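Local coordinates for putative gdp-fucose protein o-fucosyltransferase 1 (PDB 3ZY2) that belongs to the GDP-fucose protein O-fucosyltransferase family, with the GT-B type of fold, and holds guanosine-5'-diphosphate in a pocket, at residues 44-56 against 119-131. Sequence-based numbering, arbitrary orientation.
Sequences PNFIEFKHPETKM and GNPFGPYWDQIDV
The Y125 ring meets N45, I47 and M56. Water 1 sits over the centre of one face. In plane at its edge lie N45 O and W126 CD2, the former 3.2 Å from Y125 CE1. That buried oxygen has no hydrogen-bond partner in the model. M56 SD and I47 CD1 come in obliquely; the sulfur lies 3.5 Å from Y125 CD1, a Met-aromatic contact. CG of Y125 is anti to its N (chi1 -171°), which carries the ring from the helix to N45. There N45 N gives a bent bond to Y125 OH (3.2 Å, 137°). Water 1 also joins N45 ND2 to Y125 O. The F49 ring has I47 CG2 on one face and P121 CG at its edge, 3.9 Å from F49 CZ. P121 follows a cis peptide and sits at the helix N-cap. I47 CD1 touches P121 CG and Y125 CD1. Beside it, T54 OG1 donates to N120 OD1 (2.7 Å), tilted 23° from the carbonyl plane. M56 CG lies against Q128 CG. The contact sets the antiparallel hairpin of strands 46-48 and 55-57 against helix 122-128. Helix 20-37 packs on P44 and F46, helix 77-88 on Y125 and I129, and Q103 of the second subunit on P121.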
# COMPACT_ATOMS: atom_id res chain seq x y z
N PRO A 44 18.15 -7.74 7.67
CA PRO A 44 17.76 -6.37 7.97
C PRO A 44 18.41 -5.84 9.24
O PRO A 44 18.73 -6.63 10.14
CB PRO A 44 16.25 -6.49 8.20
CG PRO A 44 16.07 -7.87 8.74
CD PRO A 44 17.10 -8.72 7.99
N ASN A 45 18.61 -4.53 9.31
CA ASN A 45 18.78 -3.90 10.62
C ASN A 45 17.41 -3.86 11.26
O ASN A 45 16.40 -3.49 10.60
CB ASN A 45 19.29 -2.49 10.48
CG ASN A 45 20.74 -2.43 10.03
OD1 ASN A 45 21.57 -3.30 10.37
ND2 ASN A 45 21.05 -1.38 9.27
N PHE A 46 17.33 -4.28 12.52
CA PHE A 46 16.10 -4.03 13.27
C PHE A 46 16.05 -2.61 13.79
O PHE A 46 17.04 -1.91 13.71
CB PHE A 46 15.95 -5.07 14.40
CG PHE A 46 15.76 -6.46 13.88
CD1 PHE A 46 14.50 -6.83 13.39
CD2 PHE A 46 16.81 -7.39 13.85
CE1 PHE A 46 14.27 -8.13 12.88
CE2 PHE A 46 16.57 -8.70 13.32
CZ PHE A 46 15.31 -9.05 12.85
N ILE A 47 14.89 -2.20 14.27
CA ILE A 47 14.67 -0.79 14.55
C ILE A 47 14.15 -0.63 15.96
O ILE A 47 13.20 -1.29 16.36
CB ILE A 47 13.70 -0.19 13.52
CG1 ILE A 47 14.25 -0.35 12.09
CG2 ILE A 47 13.50 1.30 13.81
CD1 ILE A 47 13.33 0.16 10.99
N GLU A 48 14.77 0.29 16.71
CA GLU A 48 14.35 0.67 18.07
C GLU A 48 13.89 2.10 18.07
O GLU A 48 14.54 2.96 17.48
CB GLU A 48 15.51 0.51 19.05
CG GLU A 48 15.80 -0.94 19.41
CD GLU A 48 16.93 -1.08 20.39
OE1 GLU A 48 17.49 -0.06 20.87
OE2 GLU A 48 17.30 -2.21 20.70
N PHE A 49 12.79 2.37 18.75
CA PHE A 49 12.25 3.72 18.81
C PHE A 49 12.35 4.40 20.17
O PHE A 49 12.07 5.61 20.26
CB PHE A 49 10.78 3.73 18.36
CG PHE A 49 10.58 3.31 16.94
CD1 PHE A 49 10.87 4.16 15.89
CD2 PHE A 49 10.07 2.05 16.66
CE1 PHE A 49 10.66 3.76 14.57
CE2 PHE A 49 9.85 1.63 15.34
CZ PHE A 49 10.15 2.49 14.30
N LYS A 50 12.74 3.66 21.20
CA LYS A 50 12.73 4.22 22.57
C LYS A 50 14.03 4.99 22.87
O LYS A 50 14.75 4.72 23.84
CB LYS A 50 12.34 3.13 23.60
CG LYS A 50 13.44 2.40 24.43
CD LYS A 50 14.61 1.81 23.61
CE LYS A 50 14.25 0.49 22.95
NZ LYS A 50 13.39 0.72 21.77
N HIS A 51 14.32 5.95 22.01
CA HIS A 51 15.51 6.78 22.09
C HIS A 51 15.16 8.15 21.54
O HIS A 51 14.09 8.32 20.96
CB HIS A 51 16.64 6.18 21.24
CG HIS A 51 16.95 4.75 21.53
ND1 HIS A 51 17.70 4.36 22.63
CD2 HIS A 51 16.61 3.62 20.87
CE1 HIS A 51 17.80 3.04 22.63
NE2 HIS A 51 17.16 2.57 21.57
N PRO A 52 16.06 9.13 21.71
CA PRO A 52 15.80 10.45 21.15
C PRO A 52 15.70 10.40 19.63
O PRO A 52 15.07 11.28 19.01
CB PRO A 52 17.02 11.27 21.58
CG PRO A 52 17.57 10.55 22.73
CD PRO A 52 17.31 9.11 22.49
N GLU A 53 16.30 9.37 19.03
CA GLU A 53 16.21 9.16 17.60
C GLU A 53 16.02 7.67 17.33
O GLU A 53 16.30 6.84 18.19
CB GLU A 53 17.43 9.73 16.85
CG GLU A 53 18.82 9.23 17.30
CD GLU A 53 19.29 9.84 18.64
OE1 GLU A 53 19.18 11.07 18.83
OE2 GLU A 53 19.75 9.06 19.50
N THR A 54 15.51 7.36 16.15
CA THR A 54 15.35 5.97 15.70
C THR A 54 16.76 5.35 15.65
O THR A 54 17.73 6.00 15.22
CB THR A 54 14.65 6.00 14.34
OG1 THR A 54 13.34 6.56 14.51
CG2 THR A 54 14.51 4.62 13.72
N LYS A 55 16.87 4.10 16.09
CA LYS A 55 18.17 3.45 16.17
C LYS A 55 18.12 2.12 15.43
O LYS A 55 17.19 1.34 15.63
CB LYS A 55 18.54 3.21 17.63
CG LYS A 55 19.94 2.66 17.83
CD LYS A 55 20.20 2.35 19.28
CE LYS A 55 21.62 1.84 19.46
NZ LYS A 55 21.92 1.50 20.88
N MET A 56 19.13 1.87 14.59
CA MET A 56 19.24 0.61 13.83
C MET A 56 20.13 -0.36 14.50
O MET A 56 21.26 -0.01 14.86
CB MET A 56 19.94 0.84 12.51
CG MET A 56 19.60 2.00 11.75
SD MET A 56 18.15 1.30 11.06
CE MET A 56 17.11 2.47 11.77
N GLY A 119 9.07 9.86 5.61
CA GLY A 119 8.65 9.50 6.96
C GLY A 119 9.71 8.76 7.75
O GLY A 119 10.85 8.60 7.31
N ASN A 120 9.30 8.31 8.93
CA ASN A 120 10.16 7.61 9.88
C ASN A 120 9.50 6.26 10.17
O ASN A 120 8.30 6.22 10.49
CB ASN A 120 10.29 8.46 11.15
CG ASN A 120 11.57 8.18 11.94
OD1 ASN A 120 11.86 7.05 12.33
ND2 ASN A 120 12.32 9.25 12.23
N PRO A 121 10.26 5.15 10.12
CA PRO A 121 11.71 5.00 10.03
C PRO A 121 12.27 4.88 8.62
O PRO A 121 13.44 4.59 8.47
CB PRO A 121 11.97 3.69 10.78
CG PRO A 121 10.74 2.87 10.47
CD PRO A 121 9.60 3.86 10.44
N PHE A 122 11.44 5.12 7.60
CA PHE A 122 11.83 4.95 6.20
C PHE A 122 13.10 5.73 5.83
O PHE A 122 14.07 5.16 5.33
CB PHE A 122 10.65 5.34 5.28
CG PHE A 122 9.40 4.58 5.58
CD1 PHE A 122 9.21 3.31 5.05
CD2 PHE A 122 8.41 5.13 6.42
CE1 PHE A 122 8.07 2.59 5.32
CE2 PHE A 122 7.26 4.40 6.71
CZ PHE A 122 7.08 3.14 6.16
N GLY A 123 13.08 7.04 6.09
CA GLY A 123 14.24 7.91 5.92
C GLY A 123 15.49 7.44 6.65
O GLY A 123 16.47 7.10 5.98
N PRO A 124 15.47 7.41 8.00
CA PRO A 124 16.65 7.01 8.78
C PRO A 124 17.20 5.62 8.44
O PRO A 124 18.43 5.44 8.46
CB PRO A 124 16.16 7.08 10.23
CG PRO A 124 15.07 8.13 10.19
CD PRO A 124 14.38 7.90 8.88
N TYR A 125 16.34 4.66 8.12
CA TYR A 125 16.79 3.31 7.75
C TYR A 125 17.70 3.31 6.52
O TYR A 125 18.83 2.80 6.56
CB TYR A 125 15.61 2.39 7.51
CG TYR A 125 16.03 0.96 7.33
CD1 TYR A 125 16.11 0.11 8.43
CD2 TYR A 125 16.30 0.43 6.06
CE1 TYR A 125 16.49 -1.20 8.30
CE2 TYR A 125 16.66 -0.90 5.91
CZ TYR A 125 16.77 -1.71 7.04
OH TYR A 125 17.10 -3.03 6.90
N TRP A 126 17.22 3.91 5.44
CA TRP A 126 18.02 3.93 4.21
C TRP A 126 19.19 4.91 4.33
O TRP A 126 20.26 4.63 3.79
CB TRP A 126 17.14 4.20 3.00
CG TRP A 126 16.11 3.10 2.77
CD1 TRP A 126 14.76 3.18 3.01
CD2 TRP A 126 16.36 1.75 2.30
NE1 TRP A 126 14.16 1.98 2.70
CE2 TRP A 126 15.10 1.09 2.26
CE3 TRP A 126 17.50 1.05 1.90
CZ2 TRP A 126 14.96 -0.24 1.84
CZ3 TRP A 126 17.36 -0.28 1.47
CH2 TRP A 126 16.10 -0.91 1.46
N ASP A 127 19.01 6.01 5.08
CA ASP A 127 20.11 6.95 5.37
C ASP A 127 21.27 6.23 6.04
O ASP A 127 22.44 6.48 5.71
CB ASP A 127 19.64 8.08 6.30
CG ASP A 127 18.99 9.24 5.57
OD1 ASP A 127 19.00 9.27 4.32
OD2 ASP A 127 18.48 10.15 6.28
N GLN A 128 20.94 5.34 6.98
CA GLN A 128 21.95 4.61 7.76
C GLN A 128 22.93 3.84 6.88
O GLN A 128 24.11 3.72 7.22
CB GLN A 128 21.28 3.66 8.77
CG GLN A 128 22.15 2.47 9.27
CD GLN A 128 23.42 2.87 10.02
OE1 GLN A 128 23.53 3.98 10.55
NE2 GLN A 128 24.39 1.96 10.06
N ILE A 129 22.44 3.35 5.76
CA ILE A 129 23.28 2.62 4.82
C ILE A 129 23.57 3.44 3.56
O ILE A 129 24.00 2.89 2.54
CB ILE A 129 22.72 1.19 4.51
CG1 ILE A 129 21.31 1.24 3.90
CG2 ILE A 129 22.79 0.32 5.76
CD1 ILE A 129 20.87 -0.08 3.25
N ASP A 130 23.35 4.76 3.65
CA ASP A 130 23.72 5.69 2.58
C ASP A 130 23.09 5.34 1.23
O ASP A 130 23.73 5.48 0.18
CB ASP A 130 25.26 5.80 2.47
CG ASP A 130 25.91 6.35 3.74
OD1 ASP A 130 25.42 7.39 4.27
OD2 ASP A 130 26.91 5.76 4.21
N VAL A 131 21.83 4.91 1.28
CA VAL A 131 21.07 4.52 0.08
C VAL A 131 20.02 5.58 -0.25
O VAL A 131 19.27 6.00 0.62
CB VAL A 131 20.40 3.11 0.23
CG1 VAL A 131 19.34 2.85 -0.86
CG2 VAL A 131 21.47 2.01 0.20
O HOH W 1 19.48 0.55 8.01
O HOH W 2 24.08 -0.83 8.72
O HOH W 3 14.72 9.70 14.40